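Putative dihydrodipicolinate synthase family protein (Coccidioides immitis, PDB 3QFE) is of undetermined function but belongs to the dihydrodipicolinate synthase family, whose members are built on a TIM barrel of eight parallel strands ringed by helices. Local coordinates at residues 18-23 against 27-32; 36-41 against 74-79; 221-226 against 263-268; 277-280 against 284-287. One frame throughout, in Å; residues are numbered along the deposited sequence.

Contact 1: residues 18-23 against 27-32; sequences AVTFFD and DTLDLA
Two residues of one strand, Asp-27 and Thr-28, sit opposite the single residue Asp-23, the mark of a G1 beta bulge, and Asp-27 has positive phi (55°). Asp-23 N donates to Thr-28 O at 2.8 Å, whereas the return bonds to Asp-23 O, from the N atoms of Asp-27 and Thr-28, are weak. The same Thr-28 O also lies 3.3 Å from Phe-22 CA and near the plane of the Phe-22 ring, at its edge. Further along, Asp-30 N reaches Phe-21 O at 3.1 Å in an almost straight bond (168° at the hydrogen), its donor standing well above the carbonyl plane.

On the apolar side the CD2 branch of Leu-29 is shared, 3.8 Å from Thr-20 CG2 and 3.8 Å from Phe-22 CE1, and it approaches the phenyl ring obliquely. Thr-20 presents this methyl because CG2 lies anti to the backbone N, while its OG1 is bonded to Ala-56 O. Asp-30 has its CB 4.1 Å from Phe-21 CB; at the N-cap position of helix 31-42, it caps a backbone N of the first turn with its carboxylate, and OD2 is also hydrogen-bonded to Ser-33 OG. Asp-27 forms a salt bridge with Arg-289. The pairing of Phe-22 with Leu-29 and the bulge beside it make a short antiparallel beta hairpin, inserted between strand 13-17 and helix 31-42 of the TIM barrel.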
loop_
_atom_site.group_PDB
_atom_site.type_symbol
_atom_site.label_atom_id
_atom_site.label_comp_id
_atom_site.label_asym_id
_atom_site.label_seq_id
_atom_site.Cartn_x
_atom_site.Cartn_y
_atom_site.Cartn_z
ATOM N N ALA A 18 -5.201 -0.560 -0.099
ATOM C CA ALA A 18 -6.621 -0.583 -0.437
ATOM C C ALA A 18 -7.311 0.762 -0.212
ATOM O O ALA A 18 -7.024 1.463 0.757
ATOM C CB ALA A 18 -7.323 -1.672 0.354
ATOM N N VAL A 19 -8.218 1.121 -1.117
ATOM C CA VAL A 19 -9.031 2.327 -0.947
ATOM C C VAL A 19 -10.114 2.084 0.116
ATOM O O VAL A 19 -10.335 0.939 0.516
ATOM C CB VAL A 19 -9.656 2.804 -2.286
ATOM C CG1 VAL A 19 -8.561 3.331 -3.211
ATOM C CG2 VAL A 19 -10.451 1.706 -2.964
ATOM N N THR A 20 -10.799 3.154 0.543
ATOM C CA THR A 20 -11.836 3.076 1.573
ATOM C C THR A 20 -13.218 3.484 1.072
ATOM O O THR A 20 -13.377 4.523 0.419
ATOM C CB THR A 20 -11.442 3.953 2.769
ATOM O OG1 THR A 20 -10.208 3.474 3.292
ATOM C CG2 THR A 20 -12.521 3.936 3.889
ATOM N N PHE A 21 -14.216 2.675 1.425
ATOM C CA PHE A 21 -15.614 2.881 1.069
ATOM C C PHE A 21 -16.339 3.702 2.146
ATOM O O PHE A 21 -16.208 3.405 3.329
ATOM C CB PHE A 21 -16.314 1.507 0.937
ATOM C CG PHE A 21 -15.958 0.750 -0.327
ATOM C CD1 PHE A 21 -16.785 0.811 -1.450
ATOM C CD2 PHE A 21 -14.798 0.006 -0.410
ATOM C CE1 PHE A 21 -16.461 0.105 -2.639
ATOM C CE2 PHE A 21 -14.464 -0.672 -1.592
ATOM C CZ PHE A 21 -15.312 -0.628 -2.707
ATOM N N PHE A 22 -17.125 4.705 1.729
ATOM C CA PHE A 22 -17.920 5.517 2.650
ATOM C C PHE A 22 -19.370 5.537 2.215
ATOM O O PHE A 22 -19.672 5.807 1.031
ATOM C CB PHE A 22 -17.439 6.984 2.700
ATOM C CG PHE A 22 -16.029 7.152 3.177
ATOM C CD1 PHE A 22 -15.699 6.938 4.529
ATOM C CD2 PHE A 22 -15.027 7.551 2.296
ATOM C CE1 PHE A 22 -14.410 7.099 4.984
ATOM C CE2 PHE A 22 -13.723 7.722 2.746
ATOM C CZ PHE A 22 -13.413 7.476 4.092
ATOM N N ASP A 23 -20.272 5.304 3.168
ATOM C CA ASP A 23 -21.678 5.576 2.924
ATOM C C ASP A 23 -21.842 7.100 2.887
ATOM O O ASP A 23 -21.675 7.774 3.902
ATOM C CB ASP A 23 -22.555 4.955 4.017
ATOM C CG ASP A 23 -24.032 5.247 3.809
ATOM O OD1 ASP A 23 -24.617 4.764 2.824
ATOM O OD2 ASP A 23 -24.625 5.959 4.631
ATOM N N ASP A 27 -21.902 9.468 6.027
ATOM C CA ASP A 27 -20.464 9.675 6.198
ATOM C C ASP A 27 -19.864 8.704 7.219
ATOM O O ASP A 27 -19.225 9.116 8.182
ATOM C CB ASP A 27 -20.152 11.129 6.591
ATOM C CG ASP A 27 -18.673 11.483 6.411
ATOM O OD1 ASP A 27 -17.922 10.720 5.740
ATOM O OD2 ASP A 27 -18.261 12.533 6.953
ATOM N N THR A 28 -20.090 7.419 7.001
ATOM C CA THR A 28 -19.564 6.373 7.864
ATOM C C THR A 28 -18.943 5.365 6.939
ATOM O O THR A 28 -19.202 5.374 5.735
ATOM C CB THR A 28 -20.683 5.681 8.680
ATOM O OG1 THR A 28 -21.759 5.306 7.801
ATOM C CG2 THR A 28 -21.238 6.619 9.823
ATOM N N LEU A 29 -18.096 4.508 7.487
ATOM C CA LEU A 29 -17.520 3.431 6.713
ATOM C C LEU A 29 -18.627 2.519 6.183
ATOM O O LEU A 29 -19.634 2.305 6.849
ATOM C CB LEU A 29 -16.600 2.621 7.612
ATOM C CG LEU A 29 -15.384 3.322 8.220
ATOM C CD1 LEU A 29 -14.612 2.317 9.077
ATOM C CD2 LEU A 29 -14.496 3.912 7.141
ATOM N N ASP A 30 -18.453 1.987 4.984
ATOM C CA ASP A 30 -19.339 0.916 4.509
ATOM C C ASP A 30 -18.569 -0.410 4.611
ATOM O O ASP A 30 -17.906 -0.828 3.648
ATOM C CB ASP A 30 -19.773 1.185 3.073
ATOM C CG ASP A 30 -20.680 0.092 2.509
ATOM O OD1 ASP A 30 -20.857 -0.993 3.112
ATOM O OD2 ASP A 30 -21.219 0.319 1.420
ATOM N N LEU A 31 -18.645 -1.041 5.779
ATOM C CA LEU A 31 -17.855 -2.241 6.091
ATOM C C LEU A 31 -18.284 -3.476 5.274
ATOM O O LEU A 31 -17.443 -4.278 4.864
ATOM C CB LEU A 31 -17.846 -2.521 7.608
ATOM C CG LEU A 31 -17.198 -1.392 8.467
ATOM C CD1 LEU A 31 -17.331 -1.574 9.984
ATOM C CD2 LEU A 31 -15.736 -1.100 8.082
ATOM N N ALA A 32 -19.580 -3.612 5.001
ATOM C CA ALA A 32 -20.039 -4.724 4.174
ATOM C C ALA A 32 -19.385 -4.650 2.785
ATOM O O ALA A 32 -18.832 -5.651 2.299
ATOM C CB ALA A 32 -21.589 -4.771 4.083
HETATM O O HOH W 1 -15.385 1.406 4.492
#

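Contact 2: residues 36-41 against 74-79; sequences RYYAYL and RKAVGP
Ala-76 CB carries most of this helix-helix contact, lying 3.6 Å from Tyr-38 CB and 4.0 Å from Ala-39 CB. These apolar touches involve the roots of the side chains, so the backbones come very near: the CA atoms of Ala-39 and Ala-76 are 4.7 Å apart. The Ala-76 methyl sits close to the plane of the Tyr-38 ring, at its edge and not over a face. With CG anti to the carbonyl carbon (chi1 -74°), the tyrosine starts out toward helix 63-77, but its ring then leads away, packing on Ala-18 and on Ile-51 of strand 48-51.

Methyl groups also meet backbone oxygens. Ala-39 CB is 3.5 Å from Ala-76 O, and Val-77 CG1 approaches Tyr-38 O at 4.1 Å. Both are van der Waals contacts, and no hydrogen bond crosses between the segments. Val-77 also packs on Leu-49, which carries the contact inward to the sheet.

The polar interactions lie at the end of helix 63-77, not between the two helices. Gly-78 leaves the helix with positive phi (86°), and Arg-74 NH1 donates to Gly-78 O at 2.9 Å, the oxygen lying in the guanidinium plane at its edge. NH1 also donates to Phe-81 O on the way to strand 83-86, while NH2 bonds to Gly-106 O and Asn-108 OD1 just ahead of strand 109-112; partners on two loops would fix the group's orientation. Small residues bringing two neighbouring outer helices together, with strand 48-51 beneath them, are in keeping with the alpha/beta layering of a TIM barrel.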
loop_
_atom_site.group_PDB
_atom_site.type_symbol
_atom_site.label_atom_id
_atom_site.label_comp_id
_atom_site.label_asym_id
_atom_site.label_seq_id
_atom_site.Cartn_x
_atom_site.Cartn_y
_atom_site.Cartn_z
ATOM N N ARG A 36 -16.126 -7.190 1.142
ATOM C CA ARG A 36 -16.208 -7.765 -0.199
ATOM C C ARG A 36 -15.002 -7.390 -1.020
ATOM O O ARG A 36 -14.434 -8.230 -1.721
ATOM C CB ARG A 36 -17.467 -7.299 -0.943
ATOM C CG ARG A 36 -18.740 -7.824 -0.358
ATOM C CD ARG A 36 -19.931 -7.560 -1.256
ATOM N NE ARG A 36 -21.119 -8.220 -0.717
ATOM C CZ ARG A 36 -22.342 -8.072 -1.213
ATOM N NH1 ARG A 36 -23.365 -8.720 -0.659
ATOM N NH2 ARG A 36 -22.541 -7.281 -2.263
ATOM N N TYR A 37 -14.607 -6.122 -0.922
ATOM C CA TYR A 37 -13.550 -5.552 -1.745
ATOM C C TYR A 37 -12.171 -6.067 -1.347
ATOM O O TYR A 37 -11.418 -6.525 -2.190
ATOM C CB TYR A 37 -13.607 -4.025 -1.668
ATOM C CG TYR A 37 -12.559 -3.318 -2.503
ATOM C CD1 TYR A 37 -12.647 -3.290 -3.903
ATOM C CD2 TYR A 37 -11.481 -2.693 -1.902
ATOM C CE1 TYR A 37 -11.693 -2.638 -4.680
ATOM C CE2 TYR A 37 -10.513 -2.042 -2.662
ATOM C CZ TYR A 37 -10.625 -2.018 -4.057
ATOM O OH TYR A 37 -9.659 -1.368 -4.814
ATOM N N TYR A 38 -11.855 -6.010 -0.053
ATOM C CA TYR A 38 -10.609 -6.570 0.465
ATOM C C TYR A 38 -10.469 -8.055 0.108
ATOM O O TYR A 38 -9.378 -8.512 -0.257
ATOM C CB TYR A 38 -10.577 -6.474 1.982
ATOM C CG TYR A 38 -10.341 -5.109 2.623
ATOM C CD1 TYR A 38 -9.634 -4.112 1.986
ATOM C CD2 TYR A 38 -10.796 -4.862 3.914
ATOM C CE1 TYR A 38 -9.409 -2.887 2.612
ATOM C CE2 TYR A 38 -10.561 -3.654 4.557
ATOM C CZ TYR A 38 -9.872 -2.674 3.898
ATOM O OH TYR A 38 -9.655 -1.486 4.526
ATOM N N ALA A 39 -11.566 -8.813 0.253
ATOM C CA ALA A 39 -11.547 -10.236 -0.015
ATOM C C ALA A 39 -11.260 -10.462 -1.506
ATOM O O ALA A 39 -10.416 -11.288 -1.872
ATOM C CB ALA A 39 -12.839 -10.871 0.402
ATOM N N TYR A 40 -11.922 -9.695 -2.363
ATOM C CA TYR A 40 -11.670 -9.794 -3.794
ATOM C C TYR A 40 -10.186 -9.523 -4.120
ATOM O O TYR A 40 -9.557 -10.270 -4.897
ATOM C CB TYR A 40 -12.548 -8.819 -4.560
ATOM C CG TYR A 40 -12.356 -8.956 -6.052
ATOM C CD1 TYR A 40 -13.012 -9.962 -6.765
ATOM C CD2 TYR A 40 -11.496 -8.104 -6.742
ATOM C CE1 TYR A 40 -12.828 -10.098 -8.117
ATOM C CE2 TYR A 40 -11.293 -8.245 -8.103
ATOM C CZ TYR A 40 -11.956 -9.241 -8.783
ATOM O OH TYR A 40 -11.765 -9.389 -10.130
ATOM N N LEU A 41 -9.623 -8.459 -3.540
ATOM C CA LEU A 41 -8.208 -8.131 -3.800
ATOM C C LEU A 41 -7.274 -9.248 -3.327
ATOM O O LEU A 41 -6.322 -9.609 -4.033
ATOM C CB LEU A 41 -7.794 -6.804 -3.149
ATOM C CG LEU A 41 -8.462 -5.508 -3.604
ATOM C CD1 LEU A 41 -7.848 -4.373 -2.802
ATOM C CD2 LEU A 41 -8.288 -5.257 -5.091
ATOM N N ARG A 74 -8.709 -8.191 8.229
ATOM C CA ARG A 74 -8.365 -9.542 8.717
ATOM C C ARG A 74 -9.483 -10.565 8.459
ATOM O O ARG A 74 -9.218 -11.684 8.044
ATOM C CB ARG A 74 -7.979 -9.514 10.203
ATOM C CG ARG A 74 -7.738 -10.895 10.855
ATOM C CD ARG A 74 -6.610 -11.628 10.127
ATOM N NE ARG A 74 -5.334 -10.900 10.198
ATOM C CZ ARG A 74 -4.329 -11.047 9.329
ATOM N NH1 ARG A 74 -4.436 -11.882 8.291
ATOM N NH2 ARG A 74 -3.204 -10.332 9.486
ATOM N N LYS A 75 -10.730 -10.174 8.710
ATOM C CA LYS A 75 -11.876 -11.048 8.470
ATOM C C LYS A 75 -12.013 -11.373 6.962
ATOM O O LYS A 75 -12.320 -12.502 6.590
ATOM C CB LYS A 75 -13.151 -10.408 9.024
ATOM C CG LYS A 75 -14.412 -11.225 8.832
ATOM C CD LYS A 75 -15.662 -10.543 9.462
ATOM C CE LYS A 75 -16.979 -11.191 8.941
ATOM N NZ LYS A 75 -18.215 -10.382 9.238
ATOM N N ALA A 76 -11.752 -10.394 6.103
ATOM C CA ALA A 76 -11.892 -10.592 4.654
ATOM C C ALA A 76 -10.878 -11.563 4.076
ATOM O O ALA A 76 -11.192 -12.250 3.110
ATOM C CB ALA A 76 -11.763 -9.255 3.917
ATOM N N VAL A 77 -9.660 -11.591 4.637
ATOM C CA VAL A 77 -8.539 -12.322 4.020
ATOM C C VAL A 77 -8.163 -13.636 4.751
ATOM O O VAL A 77 -7.481 -14.501 4.184
ATOM C CB VAL A 77 -7.289 -11.411 3.798
ATOM C CG1 VAL A 77 -7.697 -10.054 3.202
ATOM C CG2 VAL A 77 -6.492 -11.184 5.112
ATOM N N GLY A 78 -8.621 -13.787 5.997
ATOM C CA GLY A 78 -8.298 -14.969 6.785
ATOM C C GLY A 78 -6.974 -14.808 7.504
ATOM O O GLY A 78 -6.259 -13.838 7.261
ATOM N N PRO A 79 -6.609 -15.779 8.359
ATOM C CA PRO A 79 -5.445 -15.616 9.254
ATOM C C PRO A 79 -4.068 -15.774 8.609
ATOM O O PRO A 79 -3.073 -15.398 9.230
ATOM C CB PRO A 79 -5.652 -16.722 10.301
ATOM C CG PRO A 79 -6.330 -17.807 9.540
ATOM C CD PRO A 79 -7.264 -17.086 8.544
#

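Contact 3: residues 221-226 against 263-268; sequences FANVFP and ATTKYA
Asn-223 and Val-224 face helix 262-271 from the loop that follows strand 216-218, the eighth strand of the TIM barrel. At the start of the segment, Phe-221 O accepts backbone bonds from both Val-224 N and Phe-225 N, closing a tight turn, and the CB atoms of Asn-223 and Val-224 point toward the helix. Asn-223 makes only a loose approach, its ND2 4.4 Å from Thr-265 CG2. Its amide is engaged elsewhere: ND2 donates to Pro-17 O and Ala-220 O, while OD1 accepts from Val-19 N and is hydrogen-bonded to Tyr-37 OH. Bonds at both ends of the amide would fix its rotation within this buried place.

Val-224 makes the main contact, directing its forked end at the Ala-268 methyl. With CG1 anti to the backbone N (chi1 -169°), both branches face that methyl. Phe-225 comes next, at the N-cap position of helix 226-237; one face of its ring takes Val-224 CG1 from above, toward the rim, and the ring also meets Phe-272. No hydrogen bond joins the two segments, and the contact is apolar packing: Ala-268 CB lies 3.8 Å from Val-224 CG2 and 3.9 Å from Val-224 CG1.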
loop_
_atom_site.group_PDB
_atom_site.type_symbol
_atom_site.label_atom_id
_atom_site.label_comp_id
_atom_site.label_asym_id
_atom_site.label_seq_id
_atom_site.Cartn_x
_atom_site.Cartn_y
_atom_site.Cartn_z
ATOM N N PHE A 221 -2.115 1.088 -8.041
ATOM C CA PHE A 221 -2.822 0.661 -9.241
ATOM C C PHE A 221 -3.295 -0.794 -9.158
ATOM O O PHE A 221 -4.100 -1.243 -9.982
ATOM C CB PHE A 221 -1.906 0.840 -10.450
ATOM C CG PHE A 221 -2.624 0.838 -11.771
ATOM C CD1 PHE A 221 -3.722 1.670 -11.983
ATOM C CD2 PHE A 221 -2.195 0.017 -12.800
ATOM C CE1 PHE A 221 -4.374 1.687 -13.189
ATOM C CE2 PHE A 221 -2.840 0.027 -14.021
ATOM C CZ PHE A 221 -3.930 0.864 -14.221
ATOM N N ALA A 222 -2.785 -1.530 -8.174
ATOM C CA ALA A 222 -3.244 -2.889 -7.915
ATOM C C ALA A 222 -4.643 -2.848 -7.317
ATOM O O ALA A 222 -5.307 -3.861 -7.278
ATOM C CB ALA A 222 -2.286 -3.612 -6.974
ATOM N N ASN A 223 -5.080 -1.676 -6.849
ATOM C CA ASN A 223 -6.496 -1.457 -6.498
ATOM C C ASN A 223 -7.386 -1.654 -7.709
ATOM O O ASN A 223 -8.514 -2.144 -7.589
ATOM C CB ASN A 223 -6.749 -0.029 -6.010
ATOM C CG ASN A 223 -6.513 0.140 -4.527
ATOM O OD1 ASN A 223 -7.283 -0.357 -3.701
ATOM N ND2 ASN A 223 -5.472 0.894 -4.175
ATOM N N VAL A 224 -6.885 -1.244 -8.870
ATOM C CA VAL A 224 -7.708 -1.180 -10.065
ATOM C C VAL A 224 -7.693 -2.486 -10.857
ATOM O O VAL A 224 -8.747 -3.028 -11.184
ATOM C CB VAL A 224 -7.283 -0.012 -10.951
ATOM C CG1 VAL A 224 -8.320 0.203 -12.048
ATOM C CG2 VAL A 224 -7.136 1.241 -10.096
ATOM N N PHE A 225 -6.490 -2.992 -11.134
ATOM C CA PHE A 225 -6.304 -4.229 -11.888
ATOM C C PHE A 225 -5.347 -5.170 -11.159
ATOM O O PHE A 225 -4.210 -5.351 -11.566
ATOM C CB PHE A 225 -5.819 -3.887 -13.295
ATOM C CG PHE A 225 -6.758 -2.980 -14.051
ATOM C CD1 PHE A 225 -8.040 -3.379 -14.342
ATOM C CD2 PHE A 225 -6.353 -1.728 -14.462
ATOM C CE1 PHE A 225 -8.907 -2.532 -15.026
ATOM C CE2 PHE A 225 -7.199 -0.894 -15.167
ATOM C CZ PHE A 225 -8.476 -1.287 -15.442
ATOM N N PRO A 226 -5.802 -5.781 -10.062
ATOM C CA PRO A 226 -4.852 -6.534 -9.262
ATOM C C PRO A 226 -4.265 -7.768 -9.953
ATOM O O PRO A 226 -3.088 -8.086 -9.729
ATOM C CB PRO A 226 -5.667 -6.916 -8.013
ATOM C CG PRO A 226 -7.105 -6.843 -8.441
ATOM C CD PRO A 226 -7.139 -5.709 -9.428
ATOM N N ALA A 263 -8.634 10.818 -5.489
ATOM C CA ALA A 263 -9.983 10.811 -6.030
ATOM C C ALA A 263 -10.088 10.037 -7.354
ATOM O O ALA A 263 -11.105 9.371 -7.626
ATOM C CB ALA A 263 -10.493 12.225 -6.205
ATOM N N THR A 264 -9.043 10.132 -8.174
ATOM C CA THR A 264 -9.010 9.451 -9.460
ATOM C C THR A 264 -8.827 7.946 -9.260
ATOM O O THR A 264 -9.516 7.145 -9.894
ATOM C CB THR A 264 -7.910 10.037 -10.386
ATOM O OG1 THR A 264 -8.207 11.408 -10.653
ATOM C CG2 THR A 264 -7.886 9.325 -11.710
ATOM N N THR A 265 -7.907 7.575 -8.379
ATOM C CA THR A 265 -7.682 6.177 -8.035
ATOM C C THR A 265 -8.953 5.512 -7.488
ATOM O O THR A 265 -9.342 4.455 -7.978
ATOM C CB THR A 265 -6.508 6.012 -7.042
ATOM O OG1 THR A 265 -5.301 6.399 -7.697
ATOM C CG2 THR A 265 -6.363 4.534 -6.565
ATOM N N LYS A 266 -9.606 6.139 -6.510
ATOM C CA LYS A 266 -10.897 5.635 -5.985
ATOM C C LYS A 266 -11.931 5.408 -7.085
ATOM O O LYS A 266 -12.628 4.392 -7.075
ATOM C CB LYS A 266 -11.485 6.553 -4.914
ATOM C CG LYS A 266 -10.624 6.697 -3.668
ATOM C CD LYS A 266 -11.376 7.396 -2.528
ATOM C CE LYS A 266 -12.355 6.428 -1.907
ATOM N NZ LYS A 266 -13.021 6.943 -0.697
ATOM N N TYR A 267 -12.014 6.335 -8.037
ATOM C CA TYR A 267 -12.998 6.250 -9.116
ATOM C C TYR A 267 -12.660 5.098 -10.078
ATOM O O TYR A 267 -13.547 4.389 -10.574
ATOM C CB TYR A 267 -13.136 7.583 -9.859
ATOM C CG TYR A 267 -14.015 7.461 -11.079
ATOM C CD1 TYR A 267 -15.411 7.438 -10.961
ATOM C CD2 TYR A 267 -13.459 7.282 -12.349
ATOM C CE1 TYR A 267 -16.219 7.282 -12.081
ATOM C CE2 TYR A 267 -14.268 7.113 -13.467
ATOM C CZ TYR A 267 -15.644 7.119 -13.327
ATOM O OH TYR A 267 -16.449 6.944 -14.439
ATOM N N ALA A 268 -11.369 4.900 -10.334
ATOM C CA ALA A 268 -10.950 3.800 -11.207
ATOM C C ALA A 268 -11.306 2.466 -10.544
ATOM O O ALA A 268 -11.851 1.581 -11.176
ATOM C CB ALA A 268 -9.463 3.892 -11.523
#

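Contact 4: residues 277-280 against 284-287; sequences AGIE and EKLR
Lys-285 reaches across to the chain ahead of its own helix, where NZ donates to Glu-280 O at 2.8 Å. In this tight part of the contact the ammonium comes in tilted 26° from the carbonyl plane, and CD and CE follow it to within 3.5 Å of Glu-280 O. CG is anti to the carbonyl carbon and the rest of the lysine chain is extended, spanning the distance. Ile-279 meets it obliquely, CG2 being 4.1 Å from Lys-285 NZ; the buried isoleucine otherwise packs on Phe-21, Ser-33 and Tyr-37.

The outer side is looser. The Glu-280 side chain is exposed and leads away, and its OE2 stays 6.4 Å from Lys-285 NZ, so the lysine is held by the glutamate's backbone oxygen and not by its carboxylate. A long, weak ion pair with Asp-30 OD2 and a weak hydrogen bond with Ser-33 OG place the ammonium beside the start of helix 31-42. Gly-278 ends helix 273-276 in a Schellman motif, and the lysine ties the end of short helix 282-285 back to the loop leading from it, in the C-terminal helices after the barrel, beside the hairpin that follows its first strand.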
loop_
_atom_site.group_PDB
_atom_site.type_symbol
_atom_site.label_atom_id
_atom_site.label_comp_id
_atom_site.label_asym_id
_atom_site.label_seq_id
_atom_site.Cartn_x
_atom_site.Cartn_y
_atom_site.Cartn_z
ATOM N N ALA A 277 -15.971 -6.999 -8.097
ATOM C CA ALA A 277 -16.191 -7.555 -6.774
ATOM C C ALA A 277 -17.686 -7.584 -6.409
ATOM O O ALA A 277 -18.046 -7.967 -5.304
ATOM C CB ALA A 277 -15.389 -6.758 -5.731
ATOM N N GLY A 278 -18.545 -7.172 -7.342
ATOM C CA GLY A 278 -19.989 -7.186 -7.121
ATOM C C GLY A 278 -20.504 -6.200 -6.073
ATOM O O GLY A 278 -21.486 -6.472 -5.366
ATOM N N ILE A 279 -19.848 -5.050 -5.982
ATOM C CA ILE A 279 -20.281 -4.006 -5.066
ATOM C C ILE A 279 -21.154 -3.035 -5.849
ATOM O O ILE A 279 -20.700 -2.456 -6.847
ATOM C CB ILE A 279 -19.070 -3.291 -4.449
ATOM C CG1 ILE A 279 -18.300 -4.268 -3.547
ATOM C CG2 ILE A 279 -19.492 -2.038 -3.694
ATOM C CD1 ILE A 279 -16.826 -3.899 -3.348
ATOM N N GLU A 280 -22.408 -2.904 -5.427
ATOM C CA GLU A 280 -23.383 -2.010 -6.069
ATOM C C GLU A 280 -23.096 -0.531 -5.730
ATOM O O GLU A 280 -22.609 -0.231 -4.619
ATOM C CB GLU A 280 -24.799 -2.366 -5.600
ATOM C CG GLU A 280 -25.363 -3.682 -6.188
ATOM C CD GLU A 280 -26.888 -3.765 -6.082
ATOM O OE1 GLU A 280 -27.546 -4.086 -7.112
ATOM O OE2 GLU A 280 -27.429 -3.491 -4.977
ATOM N N GLU A 284 -20.572 5.908 -5.855
ATOM C CA GLU A 284 -20.987 6.813 -4.788
ATOM C C GLU A 284 -20.170 6.533 -3.526
ATOM O O GLU A 284 -19.764 7.461 -2.843
ATOM C CB GLU A 284 -22.490 6.703 -4.516
ATOM N N LYS A 285 -19.874 5.255 -3.278
ATOM C CA LYS A 285 -19.221 4.789 -2.066
ATOM C C LYS A 285 -17.736 5.086 -2.063
ATOM O O LYS A 285 -17.088 5.067 -1.008
ATOM C CB LYS A 285 -19.424 3.277 -1.915
ATOM C CG LYS A 285 -20.849 2.862 -1.646
ATOM C CD LYS A 285 -21.081 1.386 -1.903
ATOM C CE LYS A 285 -22.453 0.982 -1.382
ATOM N NZ LYS A 285 -22.802 -0.394 -1.847
ATOM N N LEU A 286 -17.205 5.348 -3.253
ATOM C CA LEU A 286 -15.800 5.645 -3.416
ATOM C C LEU A 286 -15.519 7.116 -3.772
ATOM O O LEU A 286 -14.438 7.463 -4.286
ATOM C CB LEU A 286 -15.163 4.674 -4.419
ATOM C CG LEU A 286 -15.045 3.259 -3.834
ATOM C CD1 LEU A 286 -14.818 2.210 -4.924
ATOM C CD2 LEU A 286 -13.957 3.206 -2.772
ATOM N N ARG A 287 -16.481 7.982 -3.473
ATOM C CA ARG A 287 -16.181 9.400 -3.311
ATOM C C ARG A 287 -15.127 9.608 -2.221
ATOM O O ARG A 287 -15.071 8.868 -1.260
ATOM C CB ARG A 287 -17.441 10.169 -2.941
ATOM C CG ARG A 287 -18.397 10.337 -4.105
ATOM C CD ARG A 287 -19.708 10.936 -3.634
ATOM N NE ARG A 287 -20.758 10.610 -4.596
ATOM C CZ ARG A 287 -21.879 11.306 -4.775
ATOM N NH1 ARG A 287 -22.122 12.397 -4.048
ATOM N NH2 ARG A 287 -22.756 10.912 -5.694
#

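From the N terminus, contact 1 closes the hairpin between strand 13-17 and helix 31-42. Contact 2 closes a longer loop through strand 48-51, joining helices 31-42 and 63-77. Later, contact 3 spans two helices to bring 221-226 against helix 262-271, and contact 4 closes across short helix 282-285. All four follow in series; none nests or crosses. In space they tie the loop and helix after the first barrel strand to the segment after the last strand and to the C-terminal helices: Lys-266 NZ bonds to Thr-20 O of contact 1 and Arg-287 O of contact 4, Leu-41 of contact 2 packs on Pro-226 of contact 3, and Phe-22 N meets Lys-285 O between contacts 1 and 4.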